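Local coordinates for protein Thf1 (Thermosynechococcus elongatus, PDB 5MJR) that associates with the FtsH protease complex involved in photosystem II repair and may take part in photosynthetic membrane biogenesis, at residues Gly155-Leu160 / Ile169-Thr174; Val73-Asp78 / Glu194-Asn199. One frame throughout, in Å; residues are numbered along the deposited sequence.

Contact 1. Residues Gly155-Leu160 / Ile169-Thr174; sequences GLYAFL and IHLNET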
# COMPACT_ATOMS: atom_id res chain seq x y z
N GLY A 155 1.66 3.56 0.57
CA GLY A 155 0.71 3.91 1.58
C GLY A 155 0.89 5.39 2.07
O GLY A 155 -0.11 6.10 2.26
N LEU A 156 2.15 5.76 2.36
CA LEU A 156 2.40 7.15 2.80
C LEU A 156 1.88 8.15 1.76
O LEU A 156 1.21 9.09 2.11
CB LEU A 156 3.87 7.36 3.08
CG LEU A 156 4.27 8.74 3.51
CD1 LEU A 156 3.67 9.16 4.83
CD2 LEU A 156 5.74 8.96 3.50
N TYR A 157 2.16 7.91 0.49
CA TYR A 157 1.70 8.81 -0.55
C TYR A 157 0.19 8.92 -0.59
O TYR A 157 -0.37 10.03 -0.70
CB TYR A 157 2.27 8.32 -1.89
CG TYR A 157 1.88 9.28 -2.99
CD1 TYR A 157 2.52 10.45 -3.24
CD2 TYR A 157 0.87 8.91 -3.87
CE1 TYR A 157 2.20 11.22 -4.34
CE2 TYR A 157 0.49 9.70 -4.95
CZ TYR A 157 1.14 10.87 -5.15
OH TYR A 157 0.79 11.63 -6.26
N ALA A 158 -0.49 7.78 -0.44
CA ALA A 158 -1.96 7.83 -0.43
C ALA A 158 -2.52 8.61 0.73
O ALA A 158 -3.48 9.34 0.59
CB ALA A 158 -2.54 6.41 -0.45
N PHE A 159 -1.87 8.45 1.90
CA PHE A 159 -2.26 9.31 3.02
C PHE A 159 -2.03 10.77 2.74
O PHE A 159 -2.94 11.58 3.01
CB PHE A 159 -1.44 8.84 4.24
CG PHE A 159 -1.35 9.87 5.34
CD1 PHE A 159 -2.50 10.39 5.95
CD2 PHE A 159 -0.15 10.37 5.75
CE1 PHE A 159 -2.40 11.34 6.96
CE2 PHE A 159 -0.05 11.36 6.74
CZ PHE A 159 -1.18 11.83 7.31
N LEU A 160 -0.89 11.10 2.19
CA LEU A 160 -0.58 12.50 1.96
C LEU A 160 -1.58 13.10 0.99
O LEU A 160 -1.88 14.31 1.09
CB LEU A 160 0.86 12.64 1.47
CG LEU A 160 1.95 12.31 2.46
CD1 LEU A 160 3.28 12.28 1.79
CD2 LEU A 160 1.90 13.16 3.71
N ILE A 169 1.59 18.05 -4.14
CA ILE A 169 2.15 18.87 -5.21
C ILE A 169 3.60 19.20 -4.86
O ILE A 169 4.45 19.17 -5.71
CB ILE A 169 1.24 20.15 -5.48
CG1 ILE A 169 -0.11 19.72 -6.06
CG2 ILE A 169 1.92 21.13 -6.41
CD1 ILE A 169 -1.15 20.83 -6.08
N HIS A 170 3.83 19.61 -3.60
CA HIS A 170 5.16 19.87 -3.06
C HIS A 170 5.69 18.61 -2.30
O HIS A 170 5.94 18.63 -1.09
CB HIS A 170 5.07 21.11 -2.10
CG HIS A 170 4.56 22.36 -2.76
ND1 HIS A 170 5.20 22.81 -3.85
CD2 HIS A 170 3.43 23.11 -2.58
CE1 HIS A 170 4.60 23.94 -4.30
NE2 HIS A 170 3.46 24.07 -3.60
N LEU A 171 5.70 17.47 -2.99
CA LEU A 171 6.04 16.16 -2.36
C LEU A 171 7.46 16.18 -1.77
O LEU A 171 7.69 15.69 -0.64
CB LEU A 171 5.84 15.00 -3.34
CG LEU A 171 6.12 13.65 -2.65
CD1 LEU A 171 5.13 13.30 -1.59
CD2 LEU A 171 6.04 12.60 -3.75
N ASN A 172 8.36 16.84 -2.49
CA ASN A 172 9.72 16.99 -2.01
C ASN A 172 9.77 17.63 -0.64
O ASN A 172 10.39 17.10 0.31
CB ASN A 172 10.55 17.95 -2.98
CG ASN A 172 10.69 17.44 -4.47
OD1 ASN A 172 10.95 16.16 -4.67
ND2 ASN A 172 10.44 18.35 -5.51
N GLU A 173 9.14 18.79 -0.53
CA GLU A 173 9.15 19.54 0.67
C GLU A 173 8.48 18.77 1.78
O GLU A 173 8.91 18.75 2.93
CB GLU A 173 8.38 20.85 0.39
CG GLU A 173 8.56 21.92 1.38
CD GLU A 173 9.03 23.22 0.60
OE1 GLU A 173 9.22 24.33 1.25
OE2 GLU A 173 9.26 23.09 -0.68
N THR A 174 7.38 18.13 1.44
CA THR A 174 6.64 17.35 2.46
C THR A 174 7.51 16.21 3.06
O THR A 174 7.53 16.02 4.30
CB THR A 174 5.30 16.81 1.87
OG1 THR A 174 4.48 17.95 1.54
CG2 THR A 174 4.64 15.85 2.79

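Contact 2. Residues Val73-Asp78 / Glu194-Asn199; sequences VVTAFD and ELYRSN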
# COMPACT_ATOMS: atom_id res chain seq x y z
N VAL A 73 -1.12 -1.63 0.06
CA VAL A 73 -1.61 -2.75 -0.76
C VAL A 73 -2.84 -2.33 -1.52
O VAL A 73 -2.97 -2.57 -2.75
CB VAL A 73 -1.89 -3.97 0.11
CG1 VAL A 73 -2.64 -5.08 -0.65
CG2 VAL A 73 -0.65 -4.53 0.68
N VAL A 74 -3.80 -1.71 -0.82
CA VAL A 74 -5.05 -1.30 -1.47
C VAL A 74 -4.77 -0.30 -2.57
O VAL A 74 -5.31 -0.38 -3.67
CB VAL A 74 -6.03 -0.72 -0.43
CG1 VAL A 74 -7.18 0.03 -1.06
CG2 VAL A 74 -6.56 -1.85 0.44
N THR A 75 -3.88 0.64 -2.27
CA THR A 75 -3.55 1.73 -3.28
C THR A 75 -2.87 1.12 -4.48
O THR A 75 -3.22 1.47 -5.63
CB THR A 75 -2.65 2.80 -2.57
OG1 THR A 75 -3.40 3.40 -1.52
CG2 THR A 75 -2.25 3.87 -3.56
N ALA A 76 -1.82 0.31 -4.25
CA ALA A 76 -1.07 -0.27 -5.36
C ALA A 76 -2.04 -1.13 -6.26
O ALA A 76 -1.98 -1.05 -7.51
CB ALA A 76 0.07 -1.09 -4.90
N PHE A 77 -2.82 -1.99 -5.60
CA PHE A 77 -3.75 -2.83 -6.32
C PHE A 77 -4.70 -1.95 -7.12
O PHE A 77 -4.90 -2.17 -8.32
CB PHE A 77 -4.52 -3.73 -5.33
CG PHE A 77 -5.54 -4.61 -5.98
CD1 PHE A 77 -6.77 -4.20 -6.19
CD2 PHE A 77 -5.16 -5.91 -6.37
CE1 PHE A 77 -7.76 -5.09 -6.78
CE2 PHE A 77 -6.11 -6.77 -6.96
CZ PHE A 77 -7.35 -6.34 -7.18
N ASP A 78 -5.34 -0.99 -6.46
CA ASP A 78 -6.33 -0.17 -7.15
C ASP A 78 -5.72 0.57 -8.35
O ASP A 78 -6.36 0.68 -9.39
CB ASP A 78 -6.92 0.85 -6.24
CG ASP A 78 -7.95 0.30 -5.24
OD1 ASP A 78 -8.28 -0.92 -5.25
OD2 ASP A 78 -8.29 1.09 -4.30
N GLU A 194 9.46 7.64 -6.51
CA GLU A 194 9.87 8.06 -7.87
C GLU A 194 9.56 6.89 -8.79
O GLU A 194 9.08 7.12 -9.89
CB GLU A 194 11.31 8.56 -7.93
CG GLU A 194 11.75 9.10 -9.26
CD GLU A 194 12.80 10.18 -9.20
OE1 GLU A 194 13.37 10.36 -8.09
OE2 GLU A 194 13.01 10.84 -10.29
N LEU A 195 9.98 5.64 -8.45
CA LEU A 195 9.71 4.47 -9.24
C LEU A 195 8.24 4.29 -9.45
O LEU A 195 7.71 4.12 -10.61
CB LEU A 195 10.35 3.20 -8.59
CG LEU A 195 10.35 1.89 -9.41
CD1 LEU A 195 11.07 2.17 -10.68
CD2 LEU A 195 10.95 0.76 -8.56
N TYR A 196 7.48 4.25 -8.38
CA TYR A 196 6.07 4.00 -8.51
C TYR A 196 5.44 5.02 -9.51
O TYR A 196 4.63 4.70 -10.33
CB TYR A 196 5.42 4.16 -7.14
CG TYR A 196 3.93 3.94 -7.05
CD1 TYR A 196 3.36 2.69 -7.20
CD2 TYR A 196 3.08 5.01 -6.70
CE1 TYR A 196 1.95 2.54 -7.12
CE2 TYR A 196 1.70 4.87 -6.59
CZ TYR A 196 1.15 3.59 -6.77
OH TYR A 196 -0.19 3.43 -6.68
N ARG A 197 5.66 6.33 -9.28
CA ARG A 197 5.07 7.42 -10.04
C ARG A 197 5.51 7.42 -11.48
O ARG A 197 4.71 7.59 -12.39
CB ARG A 197 5.26 8.77 -9.40
CG ARG A 197 4.40 9.02 -8.12
CD ARG A 197 2.92 9.33 -8.49
NE ARG A 197 2.90 10.49 -9.42
CZ ARG A 197 3.08 11.79 -9.10
NH1 ARG A 197 3.15 12.18 -7.81
NH2 ARG A 197 2.98 12.71 -10.06
N SER A 198 6.76 7.04 -11.72
CA SER A 198 7.29 7.07 -13.08
C SER A 198 6.77 5.88 -13.86
O SER A 198 6.73 5.93 -15.10
CB SER A 198 8.79 7.09 -13.10
OG SER A 198 9.21 8.25 -12.43
N ASN A 199 6.21 4.91 -13.15
CA ASN A 199 5.83 3.65 -13.86
C ASN A 199 4.29 3.47 -13.99
O ASN A 199 3.83 2.45 -14.54
CB ASN A 199 6.45 2.43 -13.27
CG ASN A 199 7.87 2.32 -13.60
OD1 ASN A 199 8.27 2.54 -14.73
ND2 ASN A 199 8.67 2.04 -12.59

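Contact 1. Residues Gly155-Leu160 / Ile169-Thr174
Leu171 lays its CD2 methyl obliquely against one side of the Tyr157 ring, with Leu171 CD2 lying 4.1 Å from Tyr157 CE1 and 4.2 Å from Tyr157 CD1. The contact is plain apolar helix-to-helix packing within an all-alpha fold: the C-terminal half of helix 150-162 meets the first turn of helix 171-178, and the short helix 166-169 lies on the chain between them. Tyr157 and Leu171 cross at about a right angle, so a single methyl rather than the length of the leucine rests on the ring. Both side chains have CG anti to the backbone N (chi1 -177° for each), which swings the ring and the isobutyl group out beside their carbonyl carbons and into the gap between the helices. The second branch of Leu171 serves a different partner: its CD1 sits 4.0 Å from Leu160 CD1, again in a crossing of roughly a right angle. Leu160 in turn touches both Leu171 and Thr174. It reaches tip to tip toward Thr174, whose CG2 methyl lies 3.9 Å from Leu160 CD2 and equally close to Leu160 CD1, fitting into the fork of the leucine. The short helix closes over part of this patch, Thr168 touching Tyr157 and Leu160, and Val167 touching Leu160; Leu193 of helix 186-198 packs on the tyrosine as well. Thr174 divides its two branches by polarity. With chi1 at -64° the CG2 methyl is anti to the backbone N and goes to the leucine, while OG1 stands beside that N and hydrogen-bonds to Val167 O. Where helix 171-178 begins, His170 takes the N-cap position, and Thr174 N bonds to His170 O at 3.0 Å.

Contact 2. Residues Val73-Asp78 / Glu194-Asn199
Tyr196 meets Thr75 and Ala76 by van der Waals contact at its phenol oxygen. It projects from helix 186-198 with CG anti to the backbone N (chi1 -179°), which carries the ring across to helix 67-80 and brings the oxygen up to these two residues. Tyr196 OH is 3.8 Å from the Thr75 CG2 methyl, and the two side chains cross at about a right angle. The same oxygen lies 3.8 Å from Thr75 O, and 4.0 Å from Ala76 CA, which approaches the ring obliquely. Tyr196 thus comes up against the backbone of helix 67-80 at Thr75 and Ala76, although Ala76 CA and Tyr196 CA remain 8.9 Å apart.

Within the all-alpha fold this is a bridge between helices distant in sequence, and a third helix helps to fill it: Val154 of helix 150-162 touches both Thr75 and Tyr196. The Glu194-Asn199 end falls in a region predicted to form a coiled coil, but between these two segments it meets helix 67-80 through one long side chain.

The hydrogen bonds described here run along each segment's own helix. Thr75 turns OG1 back to Leu71 O one turn earlier, leaving its methyl for the tyrosine. Near the end of helix 186-198, Glu194 O accepts Ser198 N at 3.0 Å; in the conformer modelled here, and so with some doubt, Ser198 OG also reaches Glu194 O, from the opposite face of the carbonyl plane.

Aromatic contacts lie on the other side of helix 67-80. The ring of Phe77 meets Phe94 of helix 90-100 edge-to-face, and Asp78 OD1 lies in the plane of the Phe77 ring at its edge, 3.7 Å from Phe77 CD1.

Contact 1 is the more buried, although it lies farther from the centre of the chain than contact 2, about 14 Å against 8 Å; contact 2 is partly buried and smaller, 91 against 154 Å². Helix 150-162 serves both, packing on helix 171-178 in the first and lending Val154 to the second. The chemistry differs too: aliphatic branches pack on each other and on a ring in contact 1, whereas a phenol oxygen meets a methyl and backbone atoms in contact 2. Contact 1 is nested in the long loop closed by contact 2. Their centres are about 13 Å apart, and Ala158 CB packs 3.3 Å from Thr75 OG1.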